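ESXA (PDB 3ZBH) is of unknown function but, as a WXG100 (ESAT-6) family protein, is probably a small helical-hairpin substrate of a type VII secretion system. Local coordinates at residues N22-S25 against S26-T29; E60-P63 against S64-M68; A83-L86 against E87-Q91. All blocks are in the same frame, centred on the assembly; numbering follows the deposited sequence.

In the fold
All three contacts are local, between neighbouring turns of one helix in the two-helix hairpin of a WXG100 protein. Contact 1 lies on helix 11-45, its centre about 4 Å from the centre of the chain; contacts 2 and 3 share helix 48-95, on opposite sides of that centre, their own centres about 35 Å apart. Contacts 1 and 2 touch across the hairpin, V28 CG1 lying 3.2 Å from F65 O, and both are partly buried and meet the second subunit, through an amide-carboxylate pair beside an intersubunit salt bridge and through F65 respectively. Contact 3 is a surface contact without a subunit partner, rich in carboxylates and threonine hydroxyls.

Contact 1 of 3, residues N22-S25 against S26-T29; sequences NVES and SNVT
E24 and N27 join their side chains across one turn of helix 11-45, the first arm of the WXG100 helical hairpin. From N27, CB rests 3.6 Å from E24 O; CG comes next, 3.4 Å from V23 O; OD1 lies 3.8 Å from that same V23 O, two acceptors with no bond between them; and ND2 ends at E24 OE1 in a bond of 2.7 Å. The N-H points well at its acceptor (163°), and the oxygen lies in the amide plane of N27, yet ND2 meets OE1 from above the carboxylate plane, the two planes standing 58° apart. The bend of the E24 chain at chi2 (-52°) brings OE1 round to this amide, while OE2 forms a salt bridge with R34 of the second subunit. V23 runs alongside N27, its CG1 against ND2. With an alanine here in place of N27, E24 OE1 would probably lose this amide donor, one of the bonds that hold the carboxylate's rotation. On another side of the helix S25 OG bonds to A69 O of helix 48-95, tying the arms together. One water links S25 OG to T29 OG1; another donates to N22 O at 2.8 Å and accepts from S26 OG.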
ATOM      1  N   ASN B  22     -11.779  -5.523   1.675  1.00 19.66           N
ATOM      2  CA  ASN B  22     -11.044  -6.672   2.259  1.00 21.40           C
ATOM      3  C   ASN B  22      -9.858  -7.097   1.416  1.00 22.32           C
ATOM      4  O   ASN B  22      -8.803  -7.429   1.947  1.00 23.54           O
ATOM      5  CB  ASN B  22     -11.956  -7.862   2.515  1.00 23.28           C
ATOM      6  CG  ASN B  22     -13.010  -7.572   3.556  1.00 25.03           C
ATOM      7  OD1 ASN B  22     -14.139  -8.024   3.419  1.00 30.87           O
ATOM      8  ND2 ASN B  22     -12.663  -6.809   4.586  1.00 24.70           N
ATOM      9  N   VAL B  23     -10.015  -7.059   0.098  1.00 21.21           N
ATOM     10  CA  VAL B  23      -8.876  -7.281  -0.782  1.00 23.53           C
ATOM     11  C   VAL B  23      -7.755  -6.261  -0.526  1.00 24.15           C
ATOM     12  O   VAL B  23      -6.564  -6.624  -0.402  1.00 24.60           O
ATOM     13  CB  VAL B  23      -9.311  -7.253  -2.285  1.00 24.34           C
ATOM     14  CG1 VAL B  23      -8.098  -7.135  -3.203  1.00 27.60           C
ATOM     15  CG2 VAL B  23     -10.163  -8.473  -2.615  1.00 26.21           C
ATOM     16  N   GLU B  24      -8.096  -4.983  -0.460  1.00 20.97           N
ATOM     17  CA  GLU B  24      -7.048  -3.982  -0.285  1.00 22.17           C
ATOM     18  C   GLU B  24      -6.405  -4.080   1.102  1.00 20.84           C
ATOM     19  O   GLU B  24      -5.213  -3.827   1.240  1.00 21.88           O
ATOM     20  CB  GLU B  24      -7.525  -2.552  -0.629  1.00 24.36           C
ATOM     21  CG  GLU B  24      -7.984  -2.332  -2.082  1.00 25.15           C
ATOM     22  CD  GLU B  24      -6.985  -2.786  -3.167  1.00 30.86           C
ATOM     23  OE1 GLU B  24      -5.787  -3.045  -2.895  1.00 31.93           O
ATOM     24  OE2 GLU B  24      -7.405  -2.904  -4.334  1.00 34.10           O
ATOM     25  N   SER B  25      -7.160  -4.509   2.120  1.00 20.43           N
ATOM     26  CA  SER B  25      -6.545  -4.744   3.410  1.00 20.79           C
ATOM     27  C   SER B  25      -5.436  -5.825   3.274  1.00 21.31           C
ATOM     28  O   SER B  25      -4.335  -5.633   3.792  1.00 22.22           O
ATOM     29  CB  SER B  25      -7.556  -5.190   4.463  1.00 19.98           C
ATOM     30  OG  SER B  25      -6.855  -5.503   5.661  1.00 21.36           O
ATOM     31  N   SER B  26      -5.740  -6.926   2.587  1.00 22.39           N
ATOM     32  CA  SER B  26      -4.743  -8.001   2.341  1.00 24.52           C
ATOM     33  C   SER B  26      -3.526  -7.516   1.597  1.00 23.67           C
ATOM     34  O   SER B  26      -2.395  -7.857   1.961  1.00 23.34           O
ATOM     35  CB  SER B  26      -5.356  -9.162   1.542  1.00 25.14           C
ATOM     36  OG  SER B  26      -6.508  -9.627   2.212  1.00 29.81           O
ATOM     37  N   ASN B  27      -3.749  -6.743   0.526  1.00 23.97           N
ATOM     38  CA  ASN B  27      -2.651  -6.116  -0.178  1.00 23.37           C
ATOM     39  C   ASN B  27      -1.733  -5.259   0.692  1.00 23.31           C
ATOM     40  O   ASN B  27      -0.521  -5.265   0.467  1.00 21.67           O
ATOM     41  CB  ASN B  27      -3.142  -5.297  -1.379  1.00 25.87           C
ATOM     42  CG  ASN B  27      -3.825  -6.156  -2.433  1.00 28.41           C
ATOM     43  OD1 ASN B  27      -3.541  -7.335  -2.557  1.00 33.31           O
ATOM     44  ND2 ASN B  27      -4.740  -5.565  -3.174  1.00 30.75           N
ATOM     45  N   VAL B  28      -2.295  -4.525   1.666  1.00 20.27           N
ATOM     46  CA  VAL B  28      -1.496  -3.733   2.614  1.00 20.00           C
ATOM     47  C   VAL B  28      -0.593  -4.612   3.496  1.00 21.12           C
ATOM     48  O   VAL B  28       0.610  -4.337   3.599  1.00 19.75           O
ATOM     49  CB  VAL B  28      -2.360  -2.765   3.505  1.00 19.85           C
ATOM     50  CG1 VAL B  28      -1.543  -2.134   4.649  1.00 20.03           C
ATOM     51  CG2 VAL B  28      -2.950  -1.677   2.640  1.00 21.15           C
ATOM     52  N   THR B  29      -1.144  -5.660   4.131  1.00 21.64           N
ATOM     53  CA  THR B  29      -0.303  -6.475   5.010  1.00 20.78           C
ATOM     54  C   THR B  29       0.715  -7.317   4.224  1.00 20.90           C
ATOM     55  O   THR B  29       1.870  -7.458   4.664  1.00 22.94           O
ATOM     56  CB  THR B  29      -1.103  -7.355   6.006  1.00 21.57           C
ATOM     57  OG1 THR B  29      -2.068  -8.110   5.291  1.00 23.80           O
ATOM     58  CG2 THR B  29      -1.800  -6.462   7.077  1.00 22.24           C
TER
HETATM   59  O   HOH W   1      -8.572  -8.743   4.379  1.00 26.66           O
HETATM   60  O   HOH W   2      -4.847  -7.623   6.034  1.00 19.56           O

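Contact 2 of 3, residues E60-P63 against S64-M68; sequences ELRP and SFEKM. With ACT (acetate ion), chain L.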
ATOM      1  N   GLU B  60       9.014   4.524  10.899  1.00 32.99           N
ATOM      2  CA  GLU B  60       8.100   5.619  11.239  1.00 36.21           C
ATOM      3  C   GLU B  60       6.750   5.498  10.507  1.00 33.03           C
ATOM      4  O   GLU B  60       5.706   5.891  11.032  1.00 32.31           O
ATOM      5  CB  GLU B  60       8.764   6.972  10.930  1.00 40.70           C
ATOM      6  CG  GLU B  60       8.164   8.164  11.664  1.00 49.53           C
ATOM      7  CD  GLU B  60       7.168   8.950  10.824  1.00 56.17           C
ATOM      8  OE1 GLU B  60       7.544   9.414   9.723  1.00 59.96           O
ATOM      9  OE2 GLU B  60       6.006   9.115  11.269  1.00 59.22           O
ATOM     10  N   LEU B  61       6.773   4.954   9.297  1.00 29.64           N
ATOM     11  CA  LEU B  61       5.584   4.911   8.467  1.00 29.05           C
ATOM     12  C   LEU B  61       4.804   3.614   8.611  1.00 28.26           C
ATOM     13  O   LEU B  61       3.595   3.571   8.377  1.00 26.13           O
ATOM     14  CB  LEU B  61       5.965   5.095   7.000  1.00 29.51           C
ATOM     15  CG  LEU B  61       6.569   6.450   6.639  1.00 30.40           C
ATOM     16  CD1 LEU B  61       7.072   6.406   5.205  1.00 29.54           C
ATOM     17  CD2 LEU B  61       5.548   7.563   6.832  1.00 28.14           C
ATOM     18  N   ARG B  62       5.504   2.555   8.969  1.00 27.01           N
ATOM     19  CA  ARG B  62       4.910   1.229   9.046  1.00 26.66           C
ATOM     20  C   ARG B  62       3.632   1.187   9.908  1.00 26.20           C
ATOM     21  O   ARG B  62       2.664   0.560   9.510  1.00 26.12           O
ATOM     22  CB  ARG B  62       5.945   0.226   9.540  1.00 26.86           C
ATOM     23  CG  ARG B  62       5.594  -1.238   9.250  1.00 27.33           C
ATOM     24  CD  ARG B  62       6.602  -2.128   9.988  1.00 28.60           C
ATOM     25  NE  ARG B  62       6.314  -3.543   9.818  1.00 27.02           N
ATOM     26  CZ  ARG B  62       5.518  -4.253  10.615  1.00 29.71           C
ATOM     27  NH1 ARG B  62       4.894  -3.685  11.655  1.00 28.48           N
ATOM     28  NH2 ARG B  62       5.333  -5.541  10.362  1.00 30.00           N
ATOM     29  N   PRO B  63       3.622   1.849  11.092  1.00 27.00           N
ATOM     30  CA  PRO B  63       2.420   1.675  11.900  1.00 27.37           C
ATOM     31  C   PRO B  63       1.156   2.251  11.228  1.00 27.24           C
ATOM     32  O   PRO B  63       0.049   1.794  11.527  1.00 25.45           O
ATOM     33  CB  PRO B  63       2.715   2.453  13.187  1.00 28.68           C
ATOM     34  CG  PRO B  63       4.194   2.638  13.229  1.00 29.38           C
ATOM     35  CD  PRO B  63       4.711   2.532  11.826  1.00 28.49           C
ATOM     36  N   SER B  64       1.329   3.224  10.335  1.00 24.41           N
ATOM     37  CA  SER B  64       0.187   3.832   9.674  1.00 25.08           C
ATOM     38  C   SER B  64      -0.362   2.883   8.613  1.00 23.81           C
ATOM     39  O   SER B  64      -1.539   2.927   8.290  1.00 21.31           O
ATOM     40  CB  SER B  64       0.594   5.160   9.048  1.00 26.73           C
ATOM     41  OG  SER B  64       0.835   6.108  10.078  1.00 31.23           O
ATOM     42  N   PHE B  65       0.505   2.035   8.052  1.00 21.55           N
ATOM     43  CA  PHE B  65       0.037   0.978   7.170  1.00 21.89           C
ATOM     44  C   PHE B  65      -0.785  -0.056   7.937  1.00 22.67           C
ATOM     45  O   PHE B  65      -1.778  -0.543   7.415  1.00 21.38           O
ATOM     46  CB  PHE B  65       1.210   0.319   6.387  1.00 22.53           C
ATOM     47  CG  PHE B  65       1.678   1.140   5.203  1.00 22.62           C
ATOM     48  CD1 PHE B  65       2.221   2.405   5.376  1.00 23.97           C
ATOM     49  CD2 PHE B  65       1.539   0.653   3.905  1.00 24.61           C
ATOM     50  CE1 PHE B  65       2.619   3.173   4.285  1.00 23.99           C
ATOM     51  CE2 PHE B  65       1.943   1.412   2.816  1.00 23.46           C
ATOM     52  CZ  PHE B  65       2.476   2.678   2.999  1.00 23.44           C
ATOM     53  N   GLU B  66      -0.388  -0.393   9.162  1.00 22.15           N
ATOM     54  CA  GLU B  66      -1.186  -1.354   9.943  1.00 22.36           C
ATOM     55  C   GLU B  66      -2.525  -0.718  10.291  1.00 21.48           C
ATOM     56  O   GLU B  66      -3.535  -1.378  10.305  1.00 20.87           O
ATOM     57  CB  GLU B  66      -0.458  -1.796  11.219  1.00 24.06           C
ATOM     58  CG  GLU B  66       0.863  -2.550  10.948  1.00 24.81           C
ATOM     59  CD  GLU B  66       0.708  -3.761  10.019  1.00 27.10           C
ATOM     60  OE1 GLU B  66      -0.386  -4.376   9.939  1.00 25.47           O
ATOM     61  OE2 GLU B  66       1.696  -4.115   9.331  1.00 28.27           O
ATOM     62  N   LYS B  67      -2.526   0.590  10.553  1.00 20.29           N
ATOM     63  CA  LYS B  67      -3.793   1.275  10.812  1.00 20.92           C
ATOM     64  C   LYS B  67      -4.692   1.270   9.583  1.00 17.81           C
ATOM     65  O   LYS B  67      -5.903   1.174   9.690  1.00 20.10           O
ATOM     66  CB  LYS B  67      -3.541   2.717  11.270  1.00 23.44           C
ATOM     67  CG  LYS B  67      -3.100   2.860  12.719  1.00 27.01           C
ATOM     68  CD  LYS B  67      -2.484   4.231  12.928  1.00 31.24           C
ATOM     69  CE  LYS B  67      -1.736   4.386  14.242  1.00 37.47           C
ATOM     70  NZ  LYS B  67      -2.705   4.545  15.360  1.00 41.52           N
ATOM     71  N   MET B  68      -4.104   1.410   8.405  1.00 19.96           N
ATOM     72  CA  MET B  68      -4.896   1.366   7.180  1.00 18.95           C
ATOM     73  C   MET B  68      -5.515  -0.022   7.022  1.00 18.20           C
ATOM     74  O   MET B  68      -6.663  -0.160   6.641  1.00 17.58           O
ATOM     75  CB  MET B  68      -4.040   1.713   5.968  1.00 19.29           C
ATOM     76  CG  MET B  68      -4.827   1.744   4.670  1.00 22.15           C
ATOM     77  SD  MET B  68      -5.907   3.197   4.556  1.00 26.13           S
ATOM     78  CE  MET B  68      -4.713   4.410   3.989  1.00 24.86           C
TER
HETATM   79  C   ACT L1096       2.965  -6.240  13.358  1.00 48.68           C
HETATM   80  O   ACT L1096       2.208  -5.567  12.636  1.00 49.29           O
HETATM   81  OXT ACT L1096       4.017  -6.746  12.903  1.00 49.25           O
HETATM   82  CH3 ACT L1096       2.591  -6.451  14.795  1.00 50.31           C
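R62 and E66 stand one turn apart on helix 48-95 where P63, whose N has no hydrogen to give to the turn before, kinks the backbone; S64 N makes an i to i+3 bond to L61 O at 3.0 Å, F65 N makes only weak bonds to L61 O and R62 O, and regular i to i+4 bonding returns with E66 N to R62 O and K67 N to P63 O. The R62 chain runs extended from CG to NE, its CG anti to the backbone N (chi1 -162°), which carries the guanidinium out along the helix to E66. There E66 OE2 lies over one guanidinium face, toward its rim, and NH1 is 4.0 Å from it: a long salt bridge of charges alone, with no N-H aimed at the oxygen. The guanidinium edge instead meets an acetate ion, probably from the crystallisation liquor, NH2 bonding to its OXT at 3.1 Å and NH1 weakly to its O. R62 NH2 also forms a salt bridge with D36 of helix 11-45, so this cation serves the hairpin interface as well. F65 turns the edge of its ring to L61 O, with CD1 at 3.5 Å, and its ring also stacks on F65 of the second subunit. K67 lays its CG against P63 O. The whole is a proline-kinked helix with an i to i+4 arginine-glutamate pair, set in a hairpin arm that takes part in the dimer interface.

Contact 3 of 3, residues A83-L86 against E87-Q91; sequences ATIL and EDTDQ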
ATOM      1  N   ALA B  83     -25.081  -4.333   3.604  1.00 19.32           N
ATOM      2  CA  ALA B  83     -25.646  -5.026   2.470  1.00 18.66           C
ATOM      3  C   ALA B  83     -26.752  -6.011   2.930  1.00 19.72           C
ATOM      4  O   ALA B  83     -27.798  -6.099   2.296  1.00 19.56           O
ATOM      5  CB  ALA B  83     -24.547  -5.725   1.661  1.00 20.64           C
ATOM      6  N   THR B  84     -26.541  -6.685   4.060  1.00 20.76           N
ATOM      7  CA  THR B  84     -27.562  -7.571   4.611  1.00 21.98           C
ATOM      8  C   THR B  84     -28.791  -6.790   5.036  1.00 22.02           C
ATOM      9  O   THR B  84     -29.917  -7.227   4.777  1.00 20.36           O
ATOM     10  CB  THR B  84     -27.025  -8.401   5.780  1.00 24.83           C
ATOM     11  OG1 THR B  84     -25.896  -9.116   5.302  1.00 25.77           O
ATOM     12  CG2 THR B  84     -28.102  -9.415   6.327  1.00 25.37           C
ATOM     13  N   ILE B  85     -28.562  -5.628   5.646  1.00 21.54           N
ATOM     14  CA  ILE B  85     -29.678  -4.743   6.065  1.00 21.87           C
ATOM     15  C   ILE B  85     -30.474  -4.279   4.872  1.00 22.05           C
ATOM     16  O   ILE B  85     -31.712  -4.287   4.900  1.00 22.08           O
ATOM     17  CB  ILE B  85     -29.160  -3.565   6.898  1.00 21.40           C
ATOM     18  CG1 ILE B  85     -28.859  -4.089   8.321  1.00 23.42           C
ATOM     19  CG2 ILE B  85     -30.164  -2.387   6.890  1.00 21.38           C
ATOM     20  CD1 ILE B  85     -28.019  -3.157   9.198  1.00 24.00           C
ATOM     21  N   LEU B  86     -29.766  -3.903   3.817  1.00 21.35           N
ATOM     22  CA  LEU B  86     -30.439  -3.481   2.588  1.00 21.75           C
ATOM     23  C   LEU B  86     -31.253  -4.588   1.890  1.00 23.31           C
ATOM     24  O   LEU B  86     -32.388  -4.355   1.464  1.00 20.99           O
ATOM     25  CB  LEU B  86     -29.437  -2.833   1.622  1.00 21.74           C
ATOM     26  CG  LEU B  86     -29.975  -2.199   0.325  1.00 23.06           C
ATOM     27  CD1 LEU B  86     -30.976  -1.084   0.622  1.00 24.24           C
ATOM     28  CD2 LEU B  86     -28.780  -1.631  -0.431  1.00 22.73           C
ATOM     29  N   GLU B  87     -30.674  -5.777   1.770  1.00 23.52           N
ATOM     30  CA  GLU B  87     -31.395  -6.939   1.220  1.00 24.91           C
ATOM     31  C   GLU B  87     -32.682  -7.239   2.006  1.00 25.12           C
ATOM     32  O   GLU B  87     -33.778  -7.475   1.427  1.00 23.38           O
ATOM     33  CB  GLU B  87     -30.422  -8.132   1.219  1.00 28.52           C
ATOM     34  CG  GLU B  87     -30.937  -9.461   0.688  1.00 31.34           C
ATOM     35  CD  GLU B  87     -29.777 -10.432   0.589  1.00 35.03           C
ATOM     36  OE1 GLU B  87     -29.228 -10.840   1.629  1.00 38.17           O
ATOM     37  OE2 GLU B  87     -29.345 -10.708  -0.529  1.00 40.10           O
ATOM     38  N   ASP B  88     -32.566  -7.164   3.330  1.00 25.09           N
ATOM     39  CA  ASP B  88     -33.698  -7.380   4.205  1.00 27.88           C
ATOM     40  C   ASP B  88     -34.759  -6.317   4.003  1.00 26.98           C
ATOM     41  O   ASP B  88     -35.931  -6.630   3.794  1.00 30.22           O
ATOM     42  CB  ASP B  88     -33.226  -7.387   5.662  1.00 30.62           C
ATOM     43  CG  ASP B  88     -32.529  -8.671   6.021  1.00 36.53           C
ATOM     44  OD1 ASP B  88     -32.624  -9.627   5.222  1.00 38.58           O
ATOM     45  OD2 ASP B  88     -31.889  -8.729   7.091  1.00 42.55           O
ATOM     46  N   THR B  89     -34.328  -5.065   4.025  1.00 25.83           N
ATOM     47  CA  THR B  89     -35.216  -3.935   3.795  1.00 25.29           C
ATOM     48  C   THR B  89     -35.949  -4.110   2.465  1.00 30.14           C
ATOM     49  O   THR B  89     -37.181  -4.024   2.406  1.00 30.78           O
ATOM     50  CB  THR B  89     -34.415  -2.627   3.791  1.00 25.46           C
ATOM     51  OG1 THR B  89     -33.761  -2.447   5.071  1.00 24.09           O
ATOM     52  CG2 THR B  89     -35.343  -1.426   3.483  1.00 24.76           C
ATOM     53  N   ASP B  90     -35.199  -4.392   1.403  1.00 30.17           N
ATOM     54  CA  ASP B  90     -35.838  -4.631   0.097  1.00 34.45           C
ATOM     55  C   ASP B  90     -36.857  -5.792   0.084  1.00 32.21           C
ATOM     56  O   ASP B  90     -37.915  -5.669  -0.533  1.00 38.62           O
ATOM     57  CB  ASP B  90     -34.783  -4.798  -1.009  1.00 34.12           C
ATOM     58  CG  ASP B  90     -34.060  -3.509  -1.342  1.00 40.31           C
ATOM     59  OD1 ASP B  90     -34.479  -2.439  -0.836  1.00 41.81           O
ATOM     60  OD2 ASP B  90     -33.066  -3.555  -2.136  1.00 40.75           O
ATOM     61  N   GLN B  91     -36.539  -6.893   0.752  1.00 34.16           N
ATOM     62  CA  GLN B  91     -37.404  -8.099   0.829  1.00 38.93           C
ATOM     63  C   GLN B  91     -38.652  -7.885   1.667  1.00 42.94           C
ATOM     64  O   GLN B  91     -39.738  -8.388   1.341  1.00 41.69           O
ATOM     65  CB  GLN B  91     -36.644  -9.283   1.436  1.00 41.76           C
ATOM     66  CG  GLN B  91     -35.868 -10.137   0.444  1.00 51.27           C
ATOM     67  CD  GLN B  91     -34.887 -11.088   1.124  1.00 54.33           C
ATOM     68  OE1 GLN B  91     -33.921 -11.550   0.509  1.00 56.24           O
ATOM     69  NE2 GLN B  91     -35.128 -11.376   2.405  1.00 56.87           N
TER
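I85 O is gripped twice by T89, one turn further along helix 48-95: by the backbone N at 2.9 Å and by OG1 at 2.8 Å. The two donors reach the oxygen from opposite faces of its carbonyl plane, the hydroxyl 40° out of that plane. This hydroxyl-to-carbonyl bond back to i-4 is a familiar one for threonine within a helix. It depends on OG1 sitting beside the T89 backbone N (chi1 -60°), folded back over the preceding turn, and the bond would hold the rotation of the side chain. I85 CG2 meets the same hydroxyl at 4.0 Å, the two side chains crossing at a slant. One position earlier, T84 and D88 run side by side and point the same way. T84 CG2, not its hydroxyl, faces D88 OD2 at 3.9 Å, since OG1 is turned back to H80 O in a bond of the same kind. D88 CG lies 3.2 Å from T84 O, so the carboxylate leans over a carbonyl with which it shares no proton. L86 and D90 meet obliquely, CD1 touching OD1 at 4.0 Å, a methyl beside a carboxylate oxygen. E87, extended beyond CG, reaches the other arm of the hairpin, where its OE1 forms a salt bridge with R15 of helix 11-45; A83 packs on L14 and R15 there as well. The T84 and T89 hydroxyls are thus turned onto backbone carbonyls, whereas E87, D88 and D90 place three carboxylates within four residues. So close to the C-terminal end of the helix, acidic side chains would probably fit poorly with the helix dipole; E87 is paired with R15, and that salt bridge joins residues 83-91 to helix 11-45.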